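Local coordinates for RNA-binding protein Smaug (Drosophila melanogaster, PDB 1OXJ) that probably recognises RNA through its SAM domain, which the RNA-binding region joins to a helical PHAT domain, at residues D40-S44 and V45-K49; H53-A56 and L57-K61. One frame throughout, in Å; residues are numbered along the deposited sequence.

Interaction 1: D40-S44 and V45-K49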
loop_
_atom_site.group_PDB
_atom_site.type_symbol
_atom_site.label_atom_id
_atom_site.label_comp_id
_atom_site.label_asym_id
_atom_site.label_seq_id
_atom_site.Cartn_x
_atom_site.Cartn_y
_atom_site.Cartn_z
ATOM N N ASP A 40 -19.784 8.656 10.743
ATOM C CA ASP A 40 -20.754 8.785 11.822
ATOM C C ASP A 40 -20.187 8.250 13.138
ATOM O O ASP A 40 -20.339 8.866 14.190
ATOM C CB ASP A 40 -22.023 8.037 11.418
ATOM C CG ASP A 40 -23.190 8.334 12.321
ATOM O OD1 ASP A 40 -23.303 9.481 12.807
ATOM O OD2 ASP A 40 -24.011 7.416 12.529
ATOM N N PHE A 41 -19.521 7.100 13.069
ATOM C CA PHE A 41 -18.909 6.498 14.244
ATOM C C PHE A 41 -17.822 7.412 14.808
ATOM O O PHE A 41 -17.735 7.619 16.018
ATOM C CB PHE A 41 -18.282 5.143 13.879
ATOM C CG PHE A 41 -17.223 4.682 14.849
ATOM C CD1 PHE A 41 -17.568 4.226 16.119
ATOM C CD2 PHE A 41 -15.873 4.756 14.505
ATOM C CE1 PHE A 41 -16.587 3.857 17.033
ATOM C CE2 PHE A 41 -14.883 4.388 15.409
ATOM C CZ PHE A 41 -15.236 3.939 16.679
ATOM N N LEU A 42 -16.984 7.945 13.927
ATOM C CA LEU A 42 -15.895 8.809 14.357
ATOM C C LEU A 42 -16.398 10.066 15.063
ATOM O O LEU A 42 -15.886 10.441 16.124
ATOM C CB LEU A 42 -15.020 9.188 13.156
ATOM C CG LEU A 42 -14.296 8.007 12.504
ATOM C CD1 LEU A 42 -13.646 8.461 11.201
ATOM C CD2 LEU A 42 -13.247 7.440 13.484
ATOM N N GLN A 43 -17.403 10.715 14.480
ATOM C CA GLN A 43 -17.953 11.921 15.087
ATOM C C GLN A 43 -18.484 11.595 16.478
ATOM O O GLN A 43 -18.361 12.397 17.404
ATOM C CB GLN A 43 -19.089 12.492 14.232
ATOM C CG GLN A 43 -18.653 13.154 12.945
ATOM C CD GLN A 43 -19.811 13.847 12.240
ATOM O OE1 GLN A 43 -20.430 14.757 12.793
ATOM N NE2 GLN A 43 -20.110 13.417 11.019
ATOM N N SER A 44 -19.061 10.404 16.621
ATOM C CA SER A 44 -19.626 9.963 17.892
ATOM C C SER A 44 -18.615 9.712 18.999
ATOM O O SER A 44 -18.963 9.785 20.180
ATOM C CB SER A 44 -20.454 8.698 17.687
ATOM O OG SER A 44 -21.582 8.965 16.874
ATOM N N VAL A 45 -17.371 9.410 18.640
ATOM C CA VAL A 45 -16.362 9.164 19.664
ATOM C C VAL A 45 -15.351 10.297 19.844
ATOM O O VAL A 45 -14.237 10.078 20.303
ATOM C CB VAL A 45 -15.620 7.821 19.422
ATOM C CG1 VAL A 45 -16.606 6.659 19.553
ATOM C CG2 VAL A 45 -14.990 7.806 18.044
ATOM N N GLY A 46 -15.738 11.515 19.476
ATOM C CA GLY A 46 -14.845 12.643 19.690
ATOM C C GLY A 46 -13.933 13.135 18.585
ATOM O O GLY A 46 -13.160 14.068 18.811
ATOM N N VAL A 47 -13.989 12.514 17.410
ATOM C CA VAL A 47 -13.169 12.948 16.281
ATOM C C VAL A 47 -13.860 14.151 15.631
ATOM O O VAL A 47 -15.072 14.142 15.445
ATOM C CB VAL A 47 -13.027 11.824 15.225
ATOM C CG1 VAL A 47 -12.148 12.289 14.078
ATOM C CG2 VAL A 47 -12.435 10.575 15.864
ATOM N N THR A 48 -13.098 15.187 15.294
ATOM C CA THR A 48 -13.683 16.372 14.671
ATOM C C THR A 48 -14.396 15.990 13.370
ATOM O O THR A 48 -14.046 15.005 12.733
ATOM C CB THR A 48 -12.608 17.420 14.338
ATOM O OG1 THR A 48 -11.829 16.963 13.222
ATOM C CG2 THR A 48 -11.690 17.634 15.532
ATOM N N LYS A 49 -15.393 16.777 12.973
ATOM C CA LYS A 49 -16.140 16.491 11.751
ATOM C C LYS A 49 -15.224 16.457 10.540
ATOM O O LYS A 49 -15.449 15.691 9.604
ATOM C CB LYS A 49 -17.234 17.541 11.534
ATOM C CG LYS A 49 -16.753 18.967 11.715
ATOM C CD LYS A 49 -17.351 19.594 12.976
ATOM C CE LYS A 49 -16.915 18.858 14.243
ATOM N NZ LYS A 49 -15.450 18.961 14.449
HETATM O O HOH W 1 -16.976 14.870 17.786
#
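Leu42 and Val47 meet where the chain folds back on the end of helix 39-44, with Leu42 CB 3.9 Å from Val47 CB. Val47 points toward the helix, and its CG2 branch nestles against both CB and CD2 of Leu42. A second apolar pair, Phe41 with Val45, lies just before it in the chain. Val45 CG1 comes to 3.8 Å from Phe41 CE1, while Val45 CG2 sits over one face of the ring, displaced toward its rim. Phe41 carries CG opposite its backbone N (chi1 159°), which swings the end of the ring closer to Val45 than its CB would suggest.

Two backbone bonds converge on Leu42 O, from opposite faces of its carbonyl plane. Val47 N reaches Leu42 O at 3.1 Å, tilted from that plane, whereas Val45 N, also donating to Leu42 O, stands well above it. Val45 N makes a second, weak bond to Phe41 O, and Gly46 N binds Gln43 O weakly at 3.5 Å. One water donates to both Gln43 O and Val47 O, bridging the last turn to the departing chain. Within the helix, Ser44 OG turns back to Asp40 O at 3.0 Å, from the face of that carbonyl opposite to the one Ser44 N uses.

Gly46 has a positive phi of 96°, where a CB would be jammed against the carbonyl of Val45. Beyond it, Thr48 is the N-cap of the next helix, its OG1 bonded to Ala51 N. With the bond from Val47 N to Leu42 O enclosing the weaker one from Gly46 N to Gln43 O, a glycine of positive phi, and apolar contact between Val47 and Leu42, the arrangement is a Schellman motif ending a short SAM-domain helix.

Interaction 2: H53-A56 and L57-K61; sequences HKLA and LCIDK
The imidazole of His53 has Leu57 CG over one face, 4.1 Å from the ring centroid and 16° off the ring normal, a CH-pi contact offset toward the rim. The two methyls of Leu57 stay above the plane but overhang the rim at the NE2 end: Leu57 CD1 lies 3.5 Å from His53 NE2, and Leu57 CD2 lies 4.0 Å from His53 CE1. His53 holds its ring opposite the backbone N (chi1 -177°), extending it along the helix surface to where Leu57, one turn on, can lie over it. The His53 side chain also touches Glu39. The carboxylate of Asp60, the other flat group, folds back beside Ala56 O, while its OD1 forms a salt bridge with Lys63.

Four successive bonds from residue i+4 to residue i hold the backbone here, Leu57 N to His53 O through Asp60 N to Ala56 O. Each is 2.9 Å from N to O, as in a regular alpha helix. This is the early part of helix 49-77, the long C-terminal helix characteristic of the SAM fold, against which the shorter helices pack.

On the buried side Leu55 CD1 approaches Ile59 CG1 at 4.3 Å, a loose apolar pair. Leu55 also meets Phe26, and Ile59 rests against Trp13 of helix 10-16, which the partly exposed Cys58 touches too. Away from that core, the extended Lys54 passes Cys58 SG with its CG at 4.4 Å and hydrogen-bonds through NZ to the carbonyl oxygen of Leu17.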
loop_
_atom_site.group_PDB
_atom_site.type_symbol
_atom_site.label_atom_id
_atom_site.label_comp_id
_atom_site.label_asym_id
_atom_site.label_seq_id
_atom_site.Cartn_x
_atom_site.Cartn_y
_atom_site.Cartn_z
ATOM N N HIS A 53 -14.579 12.941 8.459
ATOM C CA HIS A 53 -14.811 12.815 7.029
ATOM C C HIS A 53 -13.556 12.324 6.304
ATOM O O HIS A 53 -13.619 11.401 5.498
ATOM C CB HIS A 53 -15.253 14.162 6.441
ATOM C CG HIS A 53 -15.580 14.098 4.982
ATOM N ND1 HIS A 53 -16.556 13.266 4.475
ATOM C CD2 HIS A 53 -15.045 14.742 3.917
ATOM C CE1 HIS A 53 -16.605 13.398 3.161
ATOM N NE2 HIS A 53 -15.698 14.287 2.797
ATOM N N LYS A 54 -12.413 12.937 6.598
ATOM C CA LYS A 54 -11.172 12.549 5.947
ATOM C C LYS A 54 -10.771 11.104 6.238
ATOM O O LYS A 54 -10.424 10.358 5.325
ATOM C CB LYS A 54 -10.038 13.481 6.363
ATOM C CG LYS A 54 -8.742 13.215 5.623
ATOM C CD LYS A 54 -7.639 14.116 6.148
ATOM C CE LYS A 54 -6.360 13.949 5.353
ATOM N NZ LYS A 54 -5.280 14.825 5.886
ATOM N N LEU A 55 -10.817 10.709 7.504
ATOM C CA LEU A 55 -10.448 9.344 7.862
ATOM C C LEU A 55 -11.437 8.352 7.258
ATOM O O LEU A 55 -11.049 7.280 6.796
ATOM C CB LEU A 55 -10.391 9.187 9.388
ATOM C CG LEU A 55 -9.920 7.828 9.919
ATOM C CD1 LEU A 55 -8.615 7.418 9.253
ATOM C CD2 LEU A 55 -9.739 7.921 11.428
ATOM N N ALA A 56 -12.715 8.714 7.236
ATOM C CA ALA A 56 -13.715 7.824 6.662
ATOM C C ALA A 56 -13.402 7.624 5.182
ATOM O O ALA A 56 -13.536 6.522 4.657
ATOM C CB ALA A 56 -15.115 8.414 6.838
ATOM N N LEU A 57 -12.987 8.697 4.516
ATOM C CA LEU A 57 -12.637 8.629 3.099
ATOM C C LEU A 57 -11.426 7.729 2.892
ATOM O O LEU A 57 -11.378 6.945 1.945
ATOM C CB LEU A 57 -12.315 10.021 2.553
ATOM C CG LEU A 57 -13.473 11.005 2.399
ATOM C CD1 LEU A 57 -12.942 12.311 1.816
ATOM C CD2 LEU A 57 -14.542 10.403 1.492
ATOM N N CYS A 58 -10.447 7.850 3.782
ATOM C CA CYS A 58 -9.237 7.039 3.688
ATOM C C CYS A 58 -9.556 5.566 3.903
ATOM O O CYS A 58 -9.001 4.704 3.223
ATOM C CB CYS A 58 -8.197 7.511 4.711
ATOM S SG CYS A 58 -7.521 9.147 4.357
ATOM N N ILE A 59 -10.452 5.282 4.848
ATOM C CA ILE A 59 -10.852 3.905 5.128
ATOM C C ILE A 59 -11.576 3.350 3.898
ATOM O O ILE A 59 -11.400 2.187 3.521
ATOM C CB ILE A 59 -11.787 3.847 6.368
ATOM C CG1 ILE A 59 -11.010 4.247 7.628
ATOM C CG2 ILE A 59 -12.384 2.457 6.525
ATOM C CD1 ILE A 59 -10.006 3.206 8.114
ATOM N N ASP A 60 -12.391 4.191 3.265
ATOM C CA ASP A 60 -13.098 3.759 2.068
ATOM C C ASP A 60 -12.078 3.418 0.991
ATOM O O ASP A 60 -12.219 2.414 0.291
ATOM C CB ASP A 60 -14.046 4.854 1.568
ATOM C CG ASP A 60 -15.212 5.080 2.504
ATOM O OD1 ASP A 60 -15.877 4.086 2.860
ATOM O OD2 ASP A 60 -15.462 6.243 2.884
ATOM N N LYS A 61 -11.036 4.237 0.872
ATOM C CA LYS A 61 -10.009 3.976 -0.128
ATOM C C LYS A 61 -9.279 2.679 0.197
ATOM O O LYS A 61 -8.808 1.987 -0.700
ATOM C CB LYS A 61 -9.012 5.139 -0.211
ATOM C CG LYS A 61 -9.627 6.405 -0.776
ATOM C CD LYS A 61 -8.581 7.455 -1.118
ATOM C CE LYS A 61 -9.245 8.703 -1.677
ATOM N NZ LYS A 61 -8.248 9.728 -2.080
#

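Both contacts are local and partly buried, and both belong to the SAM domain, following one another along the chain. Interaction 1 ends helix 39-44 at the outer part of the molecule, about 26 Å from the chain centre to its own centre; interaction 2 lies within helix 49-77, about 15 Å from it. The first meets carbonyls at a helix terminus with shared, uneven bonds and a water, whereas the second repeats uniform helical bonds and carries a ring contact on its exposed side and an apolar pair on its buried one. They join in the domain core, where Leu42 CD1 packs 3.8 Å from Leu55 CB, setting the short helix against the long one.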